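Local structure of vaginolysin (5IMY) at residues I116-D121 with Y219-D224; V89-L94 with S257-G262; R456-R461 with L479-A484; T383-G388 with T471-G476; V65-K70 with I370-S375. The protein is a secreted toxin of Gardnerella vaginalis from the cholesterol-dependent cytolysin family, and probably binds membrane cholesterol and lyses host cells by forming pores. One frame throughout, in Å; residues are numbered along the deposited sequence.

Contact 1: residues I116-D121 with Y219-D224; sequences ITLSVD and YTVSVD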
# COMPACT_ATOMS: atom_id res chain seq x y z
N ILE A 116 -9.42 -19.41 56.16
CA ILE A 116 -8.82 -18.41 55.28
C ILE A 116 -9.49 -17.07 55.53
O ILE A 116 -10.68 -17.00 55.83
CB ILE A 116 -8.93 -18.83 53.80
CG1 ILE A 116 -8.16 -17.87 52.90
CG2 ILE A 116 -10.40 -18.92 53.37
CD1 ILE A 116 -7.68 -18.52 51.62
N THR A 117 -8.71 -16.00 55.42
CA THR A 117 -9.18 -14.65 55.70
C THR A 117 -9.38 -13.90 54.39
O THR A 117 -8.46 -13.82 53.57
CB THR A 117 -8.19 -13.89 56.59
OG1 THR A 117 -8.07 -14.56 57.85
CG2 THR A 117 -8.66 -12.46 56.82
N LEU A 118 -10.58 -13.36 54.21
CA LEU A 118 -10.92 -12.56 53.05
C LEU A 118 -10.95 -11.08 53.43
O LEU A 118 -11.15 -10.72 54.59
CB LEU A 118 -12.28 -12.97 52.48
CG LEU A 118 -12.51 -14.47 52.32
CD1 LEU A 118 -13.88 -14.72 51.73
CD2 LEU A 118 -11.42 -15.09 51.47
N SER A 119 -10.74 -10.23 52.43
CA SER A 119 -10.82 -8.80 52.62
C SER A 119 -11.51 -8.15 51.43
O SER A 119 -11.40 -8.62 50.30
CB SER A 119 -9.44 -8.17 52.81
OG SER A 119 -9.55 -6.76 52.73
N VAL A 120 -12.21 -7.05 51.71
CA VAL A 120 -12.91 -6.29 50.69
C VAL A 120 -12.39 -4.86 50.73
O VAL A 120 -12.17 -4.30 51.80
CB VAL A 120 -14.44 -6.33 50.91
CG1 VAL A 120 -14.83 -5.63 52.21
CG2 VAL A 120 -15.17 -5.71 49.72
N ASP A 121 -12.18 -4.28 49.55
CA ASP A 121 -11.53 -2.98 49.41
C ASP A 121 -12.52 -1.83 49.35
O ASP A 121 -12.34 -0.90 48.56
CB ASP A 121 -10.63 -3.00 48.17
CG ASP A 121 -11.42 -3.16 46.89
OD1 ASP A 121 -12.61 -3.53 46.96
OD2 ASP A 121 -10.84 -2.93 45.80
N TYR A 219 -16.04 -3.29 43.65
CA TYR A 219 -15.13 -3.66 44.72
C TYR A 219 -14.55 -5.03 44.42
O TYR A 219 -15.06 -5.77 43.57
CB TYR A 219 -15.83 -3.65 46.08
CG TYR A 219 -17.10 -4.48 46.13
CD1 TYR A 219 -17.05 -5.85 46.37
CD2 TYR A 219 -18.34 -3.89 45.94
CE1 TYR A 219 -18.20 -6.60 46.41
CE2 TYR A 219 -19.50 -4.64 45.98
CZ TYR A 219 -19.43 -6.00 46.22
OH TYR A 219 -20.58 -6.75 46.26
N THR A 220 -13.49 -5.37 45.14
CA THR A 220 -12.76 -6.61 44.95
C THR A 220 -12.63 -7.32 46.29
O THR A 220 -12.25 -6.70 47.29
CB THR A 220 -11.38 -6.36 44.34
OG1 THR A 220 -11.53 -5.83 43.02
CG2 THR A 220 -10.55 -7.64 44.29
N VAL A 221 -12.95 -8.61 46.31
CA VAL A 221 -12.75 -9.45 47.48
C VAL A 221 -11.45 -10.21 47.27
O VAL A 221 -11.30 -10.95 46.29
CB VAL A 221 -13.93 -10.42 47.70
CG1 VAL A 221 -13.67 -11.31 48.91
CG2 VAL A 221 -15.23 -9.64 47.87
N SER A 222 -10.51 -10.03 48.20
CA SER A 222 -9.16 -10.56 48.05
C SER A 222 -8.83 -11.51 49.19
O SER A 222 -9.44 -11.48 50.26
CB SER A 222 -8.13 -9.42 48.01
OG SER A 222 -6.82 -9.92 48.14
N VAL A 223 -7.84 -12.36 48.94
CA VAL A 223 -7.35 -13.33 49.91
C VAL A 223 -6.07 -12.81 50.53
O VAL A 223 -5.24 -12.19 49.85
CB VAL A 223 -7.13 -14.71 49.24
CG1 VAL A 223 -6.29 -15.61 50.12
CG2 VAL A 223 -8.47 -15.36 48.93
N ASP A 224 -5.89 -13.07 51.82
CA ASP A 224 -4.70 -12.62 52.53
C ASP A 224 -3.51 -13.54 52.25
O ASP A 224 -3.66 -14.70 51.87
CB ASP A 224 -4.97 -12.56 54.03
CG ASP A 224 -5.22 -11.15 54.53
OD1 ASP A 224 -4.59 -10.21 54.00
OD2 ASP A 224 -6.04 -10.98 55.45
O HOH W 1 -11.37 -3.16 43.30
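Val120 sends CG2 obliquely across to the Tyr219 ring, meeting CD1 at 3.8 Å. That methyl lies anti to the backbone N of Val120 while CG1 takes the place between N and the carbonyl carbon, which is how CG2 comes to the tyrosine. On the same face as Val120, Leu118 reaches over with CD2 to Val223 CG2 at 3.9 Å. Ile116 CD1 meets the other valine methyl, CG1 of Val223, at 3.6 Å, the two side chains crossing at about a right angle. Helix 139-158 covers the face of Leu118 and Val120: Val142 touches Leu118 and Leu149 touches Val120.

The strands carrying these groups, 116-120 and 208-223, are antiparallel neighbours in the large sheet of this cytolysin, and the paired parts 116-120 and 219-223 run at 157°. Ser119 and Ser222 form the hydrogen-bonded pair, with Ser222 N to Ser119 O at 2.7 Å and the return bond from Ser119 N to Ser222 O at 2.8 Å; both serine side chains point to the face away from the helix.

At the end of the ladder a side chain replaces a backbone acceptor. Asp121 CG is folded in between N and the carbonyl carbon (chi1 64°), and OD1 accepts Thr220 N at 2.7 Å in a nearly straight bond (175°), although the donor stands above the carboxylate plane. The other oxygen, OD2, takes a hydrogen bond from a water at 2.6 Å that also touches Thr220 OG1.

Contact 2: residues V89-L94 with S257-G262; sequences VYPGAL and SNVAYG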
# COMPACT_ATOMS: atom_id res chain seq x y z
N VAL A 89 -15.85 -20.72 41.36
CA VAL A 89 -15.06 -19.50 41.43
C VAL A 89 -15.44 -18.78 42.71
O VAL A 89 -16.55 -18.23 42.81
CB VAL A 89 -15.26 -18.62 40.20
CG1 VAL A 89 -14.51 -17.30 40.35
CG2 VAL A 89 -14.79 -19.35 38.95
N TYR A 90 -14.54 -18.77 43.68
CA TYR A 90 -14.72 -17.99 44.89
C TYR A 90 -13.35 -17.65 45.44
O TYR A 90 -12.39 -18.39 45.21
CB TYR A 90 -15.56 -18.73 45.94
CG TYR A 90 -15.12 -20.16 46.21
CD1 TYR A 90 -14.24 -20.45 47.24
CD2 TYR A 90 -15.62 -21.21 45.46
CE1 TYR A 90 -13.85 -21.75 47.50
CE2 TYR A 90 -15.23 -22.52 45.71
CZ TYR A 90 -14.35 -22.78 46.73
OH TYR A 90 -13.97 -24.08 46.98
N PRO A 91 -13.22 -16.53 46.16
CA PRO A 91 -11.95 -16.24 46.84
C PRO A 91 -11.50 -17.41 47.70
O PRO A 91 -12.24 -17.85 48.58
CB PRO A 91 -12.27 -15.00 47.68
CG PRO A 91 -13.43 -14.36 46.99
CD PRO A 91 -14.22 -15.47 46.38
N GLY A 92 -10.30 -17.93 47.45
CA GLY A 92 -9.76 -19.02 48.22
C GLY A 92 -9.90 -20.40 47.60
O GLY A 92 -9.45 -21.38 48.21
N ALA A 93 -10.51 -20.51 46.43
CA ALA A 93 -10.66 -21.81 45.78
C ALA A 93 -9.33 -22.27 45.19
O ALA A 93 -8.50 -21.47 44.78
CB ALA A 93 -11.72 -21.75 44.68
N LEU A 94 -9.15 -23.59 45.16
CA LEU A 94 -7.94 -24.21 44.62
C LEU A 94 -8.27 -24.91 43.31
O LEU A 94 -9.24 -25.67 43.23
CB LEU A 94 -7.36 -25.23 45.60
CG LEU A 94 -6.74 -24.69 46.90
CD1 LEU A 94 -6.40 -25.84 47.82
CD2 LEU A 94 -5.50 -23.86 46.60
N SER A 257 -6.83 -15.58 44.09
CA SER A 257 -6.34 -14.57 45.01
C SER A 257 -7.34 -13.44 45.21
O SER A 257 -7.39 -12.84 46.29
CB SER A 257 -5.00 -14.00 44.52
OG SER A 257 -4.82 -14.24 43.14
N ASN A 258 -8.16 -13.14 44.20
CA ASN A 258 -9.19 -12.13 44.36
C ASN A 258 -10.27 -12.33 43.30
O ASN A 258 -10.03 -12.92 42.24
CB ASN A 258 -8.62 -10.71 44.28
CG ASN A 258 -8.34 -10.28 42.85
OD1 ASN A 258 -9.25 -9.94 42.10
ND2 ASN A 258 -7.06 -10.26 42.48
N VAL A 259 -11.46 -11.83 43.61
CA VAL A 259 -12.60 -11.85 42.71
C VAL A 259 -13.17 -10.44 42.65
O VAL A 259 -13.44 -9.83 43.69
CB VAL A 259 -13.67 -12.86 43.15
CG1 VAL A 259 -14.94 -12.72 42.30
CG2 VAL A 259 -13.13 -14.27 43.07
N ALA A 260 -13.35 -9.93 41.44
CA ALA A 260 -13.92 -8.61 41.24
C ALA A 260 -15.44 -8.71 41.13
O ALA A 260 -15.96 -9.63 40.49
CB ALA A 260 -13.34 -7.95 39.98
N TYR A 261 -16.13 -7.76 41.75
CA TYR A 261 -17.59 -7.73 41.76
C TYR A 261 -18.07 -6.45 41.08
O TYR A 261 -17.48 -5.38 41.27
CB TYR A 261 -18.14 -7.80 43.18
CG TYR A 261 -17.95 -9.15 43.84
CD1 TYR A 261 -18.99 -10.06 43.91
CD2 TYR A 261 -16.72 -9.52 44.37
CE1 TYR A 261 -18.82 -11.30 44.51
CE2 TYR A 261 -16.54 -10.76 44.96
CZ TYR A 261 -17.59 -11.64 45.03
OH TYR A 261 -17.42 -12.87 45.62
N GLY A 262 -19.13 -6.58 40.30
CA GLY A 262 -19.71 -5.42 39.65
C GLY A 262 -20.63 -5.74 38.50
O GLY A 262 -21.57 -6.53 38.64
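This is a buried, largely apolar contact, without hydrogen bonds between the two segments, in which a type II beta turn, Tyr90 to Ala93, rests on strand 253-261 of the large antiparallel sheet. Backbone bonds from Gly92 and Ala93 to Val256, just before 257-262, tie the turn to that strand, and Ala93 N to Tyr90 O at 3.1 Å closes it within itself. Gly92 holds the third place of the turn with a positive phi of 99°, as type II geometry favours. Ala93 CB in turn sits over the centre of the Tyr90 ring, 3.4 Å above its plane.

Across the contact Val259 is the residue that reaches out, its side chain directed toward the turn and crossing the Pro91 ring at about a right angle. One branch does the touching: CG2, anti to the carbonyl carbon of Val259 and beside its N, is met by Pro91 and also by Val89 CG1, at 4.3 Å. Val142 of helix 139-158 and Val221 of strand 208-223 also pack on Pro91, placing the turn where helix and sheet come together. Tyr261, whose ring meets that of Tyr219, brings its hydroxyl OH to within 4.2 Å of Pro91 CD. The closest approach between the segments is made by that same ring carbon, Pro91 CD, to Val259 CG2 at 3.7 Å.

Contact 3: residues R456-R461 with L479-A484; sequences RTVYDR and LWPRVA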
# COMPACT_ATOMS: atom_id res chain seq x y z
N ARG A 456 -5.59 37.02 -19.13
CA ARG A 456 -6.01 37.61 -17.86
C ARG A 456 -6.64 36.53 -16.99
O ARG A 456 -7.61 35.88 -17.41
CB ARG A 456 -7.00 38.75 -18.10
CG ARG A 456 -7.76 39.17 -16.85
CD ARG A 456 -8.56 40.43 -17.11
NE ARG A 456 -9.47 40.74 -16.01
CZ ARG A 456 -10.19 41.86 -15.93
NH1 ARG A 456 -10.09 42.79 -16.87
NH2 ARG A 456 -10.99 42.05 -14.89
N THR A 457 -6.11 36.35 -15.79
CA THR A 457 -6.49 35.23 -14.94
C THR A 457 -7.83 35.50 -14.27
O THR A 457 -7.98 36.46 -13.51
CB THR A 457 -5.42 34.97 -13.88
OG1 THR A 457 -4.18 34.63 -14.51
CG2 THR A 457 -5.84 33.82 -12.96
N VAL A 458 -8.81 34.65 -14.57
CA VAL A 458 -10.05 34.54 -13.81
C VAL A 458 -9.96 33.25 -13.00
O VAL A 458 -9.56 32.21 -13.53
CB VAL A 458 -11.28 34.53 -14.73
CG1 VAL A 458 -12.55 34.78 -13.92
CG2 VAL A 458 -11.14 35.56 -15.85
N TYR A 459 -10.31 33.33 -11.71
CA TYR A 459 -10.41 32.13 -10.89
C TYR A 459 -9.16 31.26 -10.93
O TYR A 459 -8.98 30.48 -11.87
CB TYR A 459 -11.63 31.31 -11.33
CG TYR A 459 -11.87 30.08 -10.48
CD1 TYR A 459 -12.76 30.12 -9.41
CD2 TYR A 459 -11.23 28.88 -10.76
CE1 TYR A 459 -12.99 29.00 -8.64
CE2 TYR A 459 -11.45 27.76 -9.99
CZ TYR A 459 -12.33 27.83 -8.93
OH TYR A 459 -12.55 26.71 -8.17
N ASP A 460 -8.31 31.37 -9.92
CA ASP A 460 -7.15 30.49 -9.76
C ASP A 460 -7.20 29.89 -8.36
O ASP A 460 -7.02 30.61 -7.37
CB ASP A 460 -5.84 31.25 -9.99
CG ASP A 460 -4.64 30.33 -10.05
OD1 ASP A 460 -4.78 29.13 -9.73
OD2 ASP A 460 -3.54 30.81 -10.41
N ARG A 461 -7.44 28.59 -8.27
CA ARG A 461 -7.58 27.92 -6.99
C ARG A 461 -6.87 26.57 -7.02
O ARG A 461 -6.83 25.90 -8.06
CB ARG A 461 -9.06 27.73 -6.61
CG ARG A 461 -9.51 28.67 -5.51
CD ARG A 461 -11.01 28.93 -5.54
NE ARG A 461 -11.76 27.97 -4.74
CZ ARG A 461 -11.85 28.00 -3.42
NH1 ARG A 461 -11.21 28.94 -2.73
NH2 ARG A 461 -12.56 27.09 -2.77
N LEU A 479 -13.45 42.85 -20.40
CA LEU A 479 -12.94 43.87 -19.50
C LEU A 479 -13.49 43.74 -18.08
O LEU A 479 -12.85 44.20 -17.14
CB LEU A 479 -13.25 45.27 -20.04
CG LEU A 479 -12.37 45.76 -21.19
CD1 LEU A 479 -12.84 47.12 -21.68
CD2 LEU A 479 -10.90 45.84 -20.79
N TRP A 480 -14.65 43.10 -17.92
CA TRP A 480 -15.25 42.88 -16.60
C TRP A 480 -15.77 41.46 -16.53
O TRP A 480 -16.98 41.21 -16.67
CB TRP A 480 -16.36 43.89 -16.31
CG TRP A 480 -15.90 45.31 -16.29
CD1 TRP A 480 -15.39 45.99 -15.22
CD2 TRP A 480 -15.91 46.23 -17.39
NE1 TRP A 480 -15.07 47.28 -15.59
CE2 TRP A 480 -15.38 47.45 -16.91
CE3 TRP A 480 -16.31 46.14 -18.72
CZ2 TRP A 480 -15.25 48.57 -17.73
CZ3 TRP A 480 -16.17 47.26 -19.53
CH2 TRP A 480 -15.65 48.45 -19.03
N PRO A 481 -14.89 40.48 -16.33
CA PRO A 481 -15.34 39.09 -16.26
C PRO A 481 -15.86 38.75 -14.87
O PRO A 481 -15.52 39.39 -13.87
CB PRO A 481 -14.06 38.30 -16.58
CG PRO A 481 -12.93 39.21 -16.16
CD PRO A 481 -13.48 40.61 -15.95
N ARG A 482 -16.72 37.74 -14.83
CA ARG A 482 -17.31 37.29 -13.57
C ARG A 482 -17.33 35.77 -13.53
O ARG A 482 -17.39 35.11 -14.57
CB ARG A 482 -18.72 37.87 -13.38
CG ARG A 482 -18.71 39.39 -13.21
CD ARG A 482 -19.94 39.91 -12.48
NE ARG A 482 -21.09 40.08 -13.36
CZ ARG A 482 -21.27 41.12 -14.17
NH1 ARG A 482 -20.38 42.10 -14.21
NH2 ARG A 482 -22.36 41.18 -14.93
N VAL A 483 -17.27 35.23 -12.32
CA VAL A 483 -17.13 33.79 -12.10
C VAL A 483 -17.78 33.46 -10.76
O VAL A 483 -17.91 34.31 -9.88
CB VAL A 483 -15.64 33.36 -12.12
CG1 VAL A 483 -14.87 34.01 -10.98
CG2 VAL A 483 -15.51 31.84 -12.08
N ALA A 484 -18.19 32.20 -10.61
CA ALA A 484 -18.87 31.77 -9.39
C ALA A 484 -18.62 30.29 -9.15
O ALA A 484 -18.37 29.52 -10.08
CB ALA A 484 -20.37 32.05 -9.48
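The polar link is a single hydrogen bond: Arg456 NH1 donates to Leu479 O at 3.1 Å. It is bent (135° at the hydrogen), and the donor stands above the carbonyl plane, not on a lone pair. An extended chain from CG to NE, begun with CG anti to the backbone N (chi1 164°), carries the guanidinium there, where one of its faces lies over Pro481, nearest at CD.

The touching parts, 456-459 and 479-483, run within 16° of each other but share no beta bridge, their closest CA atoms, those of Tyr459 and Val483, being 7.0 Å apart. In the C-terminal beta-sandwich domain this brings the chain entering strand 460-464 over the side chains of strand 480-485, which belongs to another sheet.

Apolar contacts fill the rest. Buried Val458 divides its methyls, CG2 meeting Pro481 CB at 4.1 Å and CG1 meeting Val483 CG1 at 3.8 Å as the two valines slide past each other in opposite directions. The other Val483 methyl, CG2, touches Tyr459 CB at 4.0 Å, while the tyrosine OH is hydrogen-bonded to Glu485.

Contact 4: residues T383-G388 with T471-G476; sequences TLDHRG and TISNWG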
# COMPACT_ATOMS: atom_id res chain seq x y z
N THR A 383 -17.94 20.43 -13.21
CA THR A 383 -18.69 21.00 -14.32
C THR A 383 -18.16 22.40 -14.63
O THR A 383 -18.00 23.22 -13.73
CB THR A 383 -20.18 21.06 -13.98
OG1 THR A 383 -20.73 19.74 -13.99
CG2 THR A 383 -20.96 21.94 -14.98
N LEU A 384 -17.88 22.65 -15.91
CA LEU A 384 -17.42 23.95 -16.38
C LEU A 384 -18.48 24.55 -17.29
O LEU A 384 -18.91 23.91 -18.25
CB LEU A 384 -16.10 23.83 -17.14
CG LEU A 384 -15.02 22.91 -16.56
CD1 LEU A 384 -13.93 22.70 -17.59
CD2 LEU A 384 -14.43 23.48 -15.28
N ASP A 385 -18.90 25.78 -16.98
CA ASP A 385 -19.87 26.50 -17.80
C ASP A 385 -19.28 27.87 -18.13
O ASP A 385 -19.13 28.71 -17.25
CB ASP A 385 -21.21 26.64 -17.09
CG ASP A 385 -22.34 27.04 -18.03
OD1 ASP A 385 -22.28 26.65 -19.21
OD2 ASP A 385 -23.27 27.74 -17.58
N HIS A 386 -18.95 28.08 -19.41
CA HIS A 386 -18.32 29.31 -19.88
C HIS A 386 -19.31 30.05 -20.77
O HIS A 386 -19.51 29.68 -21.93
CB HIS A 386 -17.03 28.99 -20.63
CG HIS A 386 -16.51 30.13 -21.46
ND1 HIS A 386 -16.51 31.43 -21.01
CD2 HIS A 386 -15.98 30.15 -22.70
CE1 HIS A 386 -16.00 32.21 -21.95
NE2 HIS A 386 -15.67 31.46 -22.98
N ARG A 387 -19.91 31.11 -20.22
CA ARG A 387 -20.83 31.95 -20.98
C ARG A 387 -20.37 33.40 -20.94
O ARG A 387 -21.09 34.28 -20.46
CB ARG A 387 -22.26 31.82 -20.43
CG ARG A 387 -22.35 31.17 -19.05
CD ARG A 387 -23.72 31.39 -18.42
NE ARG A 387 -24.56 30.19 -18.46
CZ ARG A 387 -25.81 30.15 -18.02
NH1 ARG A 387 -26.38 31.24 -17.51
NH2 ARG A 387 -26.50 29.02 -18.08
N GLY A 388 -19.17 33.66 -21.44
CA GLY A 388 -18.59 34.99 -21.38
C GLY A 388 -18.15 35.47 -22.74
O GLY A 388 -17.65 34.70 -23.56
N THR A 471 -19.18 22.94 -9.71
CA THR A 471 -19.47 23.61 -10.97
C THR A 471 -19.00 25.05 -10.89
O THR A 471 -19.32 25.76 -9.93
CB THR A 471 -20.97 23.55 -11.32
OG1 THR A 471 -21.26 24.51 -12.34
CG2 THR A 471 -21.83 23.82 -10.11
N ILE A 472 -18.24 25.47 -11.89
CA ILE A 472 -17.62 26.80 -11.93
C ILE A 472 -18.16 27.50 -13.17
O ILE A 472 -17.80 27.14 -14.30
CB ILE A 472 -16.09 26.72 -11.95
CG1 ILE A 472 -15.59 25.79 -10.84
CG2 ILE A 472 -15.48 28.11 -11.81
CD1 ILE A 472 -14.10 25.53 -10.87
N SER A 473 -19.01 28.51 -12.96
CA SER A 473 -19.60 29.26 -14.05
C SER A 473 -18.92 30.62 -14.18
O SER A 473 -18.68 31.30 -13.18
CB SER A 473 -21.10 29.45 -13.82
OG SER A 473 -21.77 28.21 -13.75
N ASN A 474 -18.62 31.00 -15.42
CA ASN A 474 -17.99 32.29 -15.70
C ASN A 474 -18.76 32.98 -16.81
O ASN A 474 -19.20 32.34 -17.77
CB ASN A 474 -16.52 32.11 -16.11
CG ASN A 474 -16.34 31.16 -17.28
OD1 ASN A 474 -16.32 31.58 -18.43
ND2 ASN A 474 -16.20 29.88 -16.98
N TRP A 475 -18.92 34.29 -16.68
CA TRP A 475 -19.70 35.08 -17.63
C TRP A 475 -19.12 36.49 -17.67
O TRP A 475 -17.96 36.71 -17.29
CB TRP A 475 -21.19 35.03 -17.26
CG TRP A 475 -21.55 35.82 -16.04
CD1 TRP A 475 -22.03 37.10 -16.00
CD2 TRP A 475 -21.46 35.39 -14.67
NE1 TRP A 475 -22.24 37.49 -14.70
CE2 TRP A 475 -21.90 36.46 -13.86
CE3 TRP A 475 -21.04 34.21 -14.05
CZ2 TRP A 475 -21.94 36.38 -12.47
CZ3 TRP A 475 -21.08 34.13 -12.67
CH2 TRP A 475 -21.53 35.21 -11.90
N GLY A 476 -19.92 37.44 -18.13
CA GLY A 476 -19.47 38.82 -18.25
C GLY A 476 -18.76 39.06 -19.57
O GLY A 476 -18.87 38.29 -20.53
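Asn474 OD1 accepts a hydrogen bond from His386 ND1 at 2.6 Å, the shortest polar contact between the two strands. The donor lies in the amide's carbonyl plane, but OD1 is tilted out of the imidazole plane and the bond is bent, 136° at the hydrogen. Imidazole and amide planes are 24° apart. Asn474 reaches the ring because CG is tucked between its own N and carbonyl carbon (chi1 55°), turning the amide toward the partner strand; its ND2 has a weak hydrogen bond to Tyr394 OH, outside both strands.

The backbone pairing is parallel, the axes of the two segments nearly aligned. Asp385 lends both backbone polar atoms to it: N donates to Ile472 O at 3.2 Å and O receives Asn474 N at 3.0 Å. On the face opposite His386, Thr383 and Thr471 lie side by side, CB to CB at 3.7 Å, and the Asp385 carboxylate forms a salt bridge with Arg387 of its own strand, OD2 to NE at 2.9 Å, whose hydrogen bond is weak and bent; its OD1 is held by Asn428.

Within the beta sandwich, strand 363-389 is flanked by 469-475 in parallel and by 426-433 antiparallel. Strand 480-485 pairs antiparallel with the far side of 469-475, and its Val483 packs on Ile472.

Contact 5: residues V65-K70 with I370-S375; sequences VEHQKK and IETKVS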
# COMPACT_ATOMS: atom_id res chain seq x y z
N VAL A 65 -11.69 -4.75 -0.79
CA VAL A 65 -11.55 -5.60 0.38
C VAL A 65 -10.23 -6.34 0.25
O VAL A 65 -9.92 -6.87 -0.83
CB VAL A 65 -12.73 -6.59 0.52
CG1 VAL A 65 -14.05 -5.83 0.60
CG2 VAL A 65 -12.75 -7.59 -0.63
N GLU A 66 -9.45 -6.37 1.33
CA GLU A 66 -8.15 -7.02 1.31
C GLU A 66 -8.05 -7.97 2.49
O GLU A 66 -8.29 -7.57 3.64
CB GLU A 66 -7.01 -5.99 1.34
CG GLU A 66 -6.20 -5.92 2.62
CD GLU A 66 -4.99 -5.01 2.47
OE1 GLU A 66 -4.98 -4.18 1.54
OE2 GLU A 66 -4.04 -5.15 3.28
N HIS A 67 -7.71 -9.22 2.20
CA HIS A 67 -7.57 -10.26 3.20
C HIS A 67 -6.09 -10.60 3.36
O HIS A 67 -5.36 -10.68 2.37
CB HIS A 67 -8.35 -11.52 2.79
CG HIS A 67 -9.69 -11.23 2.19
ND1 HIS A 67 -10.87 -11.66 2.76
CD2 HIS A 67 -10.04 -10.55 1.07
CE1 HIS A 67 -11.89 -11.26 2.02
NE2 HIS A 67 -11.41 -10.59 0.99
N GLN A 68 -5.66 -10.78 4.60
CA GLN A 68 -4.28 -11.15 4.87
C GLN A 68 -4.22 -11.91 6.18
O GLN A 68 -4.98 -11.62 7.11
CB GLN A 68 -3.37 -9.91 4.92
CG GLN A 68 -3.29 -9.24 6.28
CD GLN A 68 -3.00 -7.76 6.18
OE1 GLN A 68 -1.95 -7.35 5.68
NE2 GLN A 68 -3.94 -6.94 6.64
N LYS A 69 -3.33 -12.89 6.24
CA LYS A 69 -3.23 -13.77 7.40
C LYS A 69 -2.49 -13.05 8.52
O LYS A 69 -1.36 -12.60 8.34
CB LYS A 69 -2.51 -15.06 7.02
CG LYS A 69 -2.23 -16.00 8.18
CD LYS A 69 -0.87 -15.75 8.81
CE LYS A 69 -0.37 -16.98 9.55
NZ LYS A 69 0.24 -16.64 10.86
N LYS A 70 -3.14 -12.95 9.68
CA LYS A 70 -2.55 -12.36 10.87
C LYS A 70 -2.54 -13.38 12.00
O LYS A 70 -2.98 -14.52 11.86
CB LYS A 70 -3.31 -11.10 11.30
CG LYS A 70 -3.17 -9.93 10.36
CD LYS A 70 -3.42 -8.64 11.11
CE LYS A 70 -3.44 -7.46 10.16
NZ LYS A 70 -4.78 -6.84 10.18
N ILE A 370 -7.48 -14.86 9.43
CA ILE A 370 -7.43 -13.98 8.27
C ILE A 370 -8.27 -12.75 8.59
O ILE A 370 -9.47 -12.86 8.84
CB ILE A 370 -7.93 -14.70 7.01
CG1 ILE A 370 -6.84 -15.62 6.46
CG2 ILE A 370 -8.38 -13.70 5.93
CD1 ILE A 370 -7.22 -17.08 6.47
N GLU A 371 -7.64 -11.58 8.59
CA GLU A 371 -8.36 -10.33 8.77
C GLU A 371 -8.70 -9.71 7.43
O GLU A 371 -7.88 -9.72 6.50
CB GLU A 371 -7.56 -9.33 9.60
CG GLU A 371 -8.37 -8.08 9.94
CD GLU A 371 -7.59 -7.04 10.72
OE1 GLU A 371 -7.59 -7.10 11.97
OE2 GLU A 371 -6.96 -6.17 10.08
N THR A 372 -9.92 -9.19 7.32
CA THR A 372 -10.36 -8.43 6.16
C THR A 372 -10.47 -6.96 6.53
O THR A 372 -11.06 -6.62 7.56
CB THR A 372 -11.71 -8.92 5.65
OG1 THR A 372 -11.58 -10.29 5.26
CG2 THR A 372 -12.17 -8.10 4.45
N LYS A 373 -9.89 -6.11 5.70
CA LYS A 373 -10.07 -4.67 5.80
C LYS A 373 -10.82 -4.18 4.57
O LYS A 373 -10.90 -4.87 3.55
CB LYS A 373 -8.73 -3.95 5.93
CG LYS A 373 -8.17 -3.92 7.34
CD LYS A 373 -6.85 -3.16 7.37
CE LYS A 373 -6.11 -3.40 8.67
NZ LYS A 373 -4.93 -4.28 8.45
N VAL A 374 -11.36 -2.97 4.67
CA VAL A 374 -12.20 -2.42 3.62
C VAL A 374 -11.91 -0.93 3.49
O VAL A 374 -11.67 -0.24 4.48
CB VAL A 374 -13.70 -2.67 3.91
CG1 VAL A 374 -14.18 -1.82 5.09
CG2 VAL A 374 -14.54 -2.42 2.67
N SER A 375 -11.94 -0.44 2.25
CA SER A 375 -11.78 0.98 1.97
C SER A 375 -12.58 1.30 0.71
O SER A 375 -12.83 0.42 -0.12
CB SER A 375 -10.31 1.36 1.79
OG SER A 375 -10.14 2.77 1.78
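Segments 65-70 and 370-375 of the long strands 62-76 and 363-389 pair here, antiparallel at 152°, in the extended mixed sheet that reaches from the middle of the molecule into the C-terminal beta sandwich. Two hydrogen-bonded pairs set the register. Glu66 and Lys373 exchange bonds of 3.0 Å in both directions, Glu66 N to Lys373 O and Lys373 N to Glu66 O; Gln68 and Glu371 follow with Glu371 N to Gln68 O at 3.0 Å.

On one face His67 and Thr372 lie side by side and point the same way. Thr372 CG2 stands over the imidazole face, 4.2 Å from the His67 ring centroid and offset toward the rim, a CH-pi contact. OG1 of the threonine approaches His67 ND1 to 2.9 Å, while its established hydrogen-bond partner is His203. Next to this pair Val65 CG1 meets Val374 CG2 at 4.0 Å, and Ile370 CG2 touches His67 CB at 3.8 Å.

On the opposite face Glu371 and Lys373 are joined by the end of Lys70 in a salt-bridge network, though its atoms are crowded in the model and exact positions are doubtful. If the cluster is placed roughly right, the Glu371 carboxylate would probably temper the repulsion between the two lysines.

Contacts 1 and 2 touch, their strands 208-223 and 253-261 being neighbours in one sheet, with Val221 O meeting Val259 N at 2.8 Å; contact 2 is buried and largely apolar, whereas contact 1 has a buried apolar face, a more exposed polar face opposite and exposed aspartates at its ends. At the other end of the molecule, with centres about 78 Å from that of contact 1, contacts 3 and 4 adjoin through strands 480-485 and 469-475. Contact 3 is a surface contact carried mainly by side chains, without strand pairing, contact 4 a partly buried parallel ladder. Contact 5, nearest the centre of the chain, shares strand 363-389 with contact 4 but pairs it antiparallel and adds a charged cluster of doubtful exact geometry.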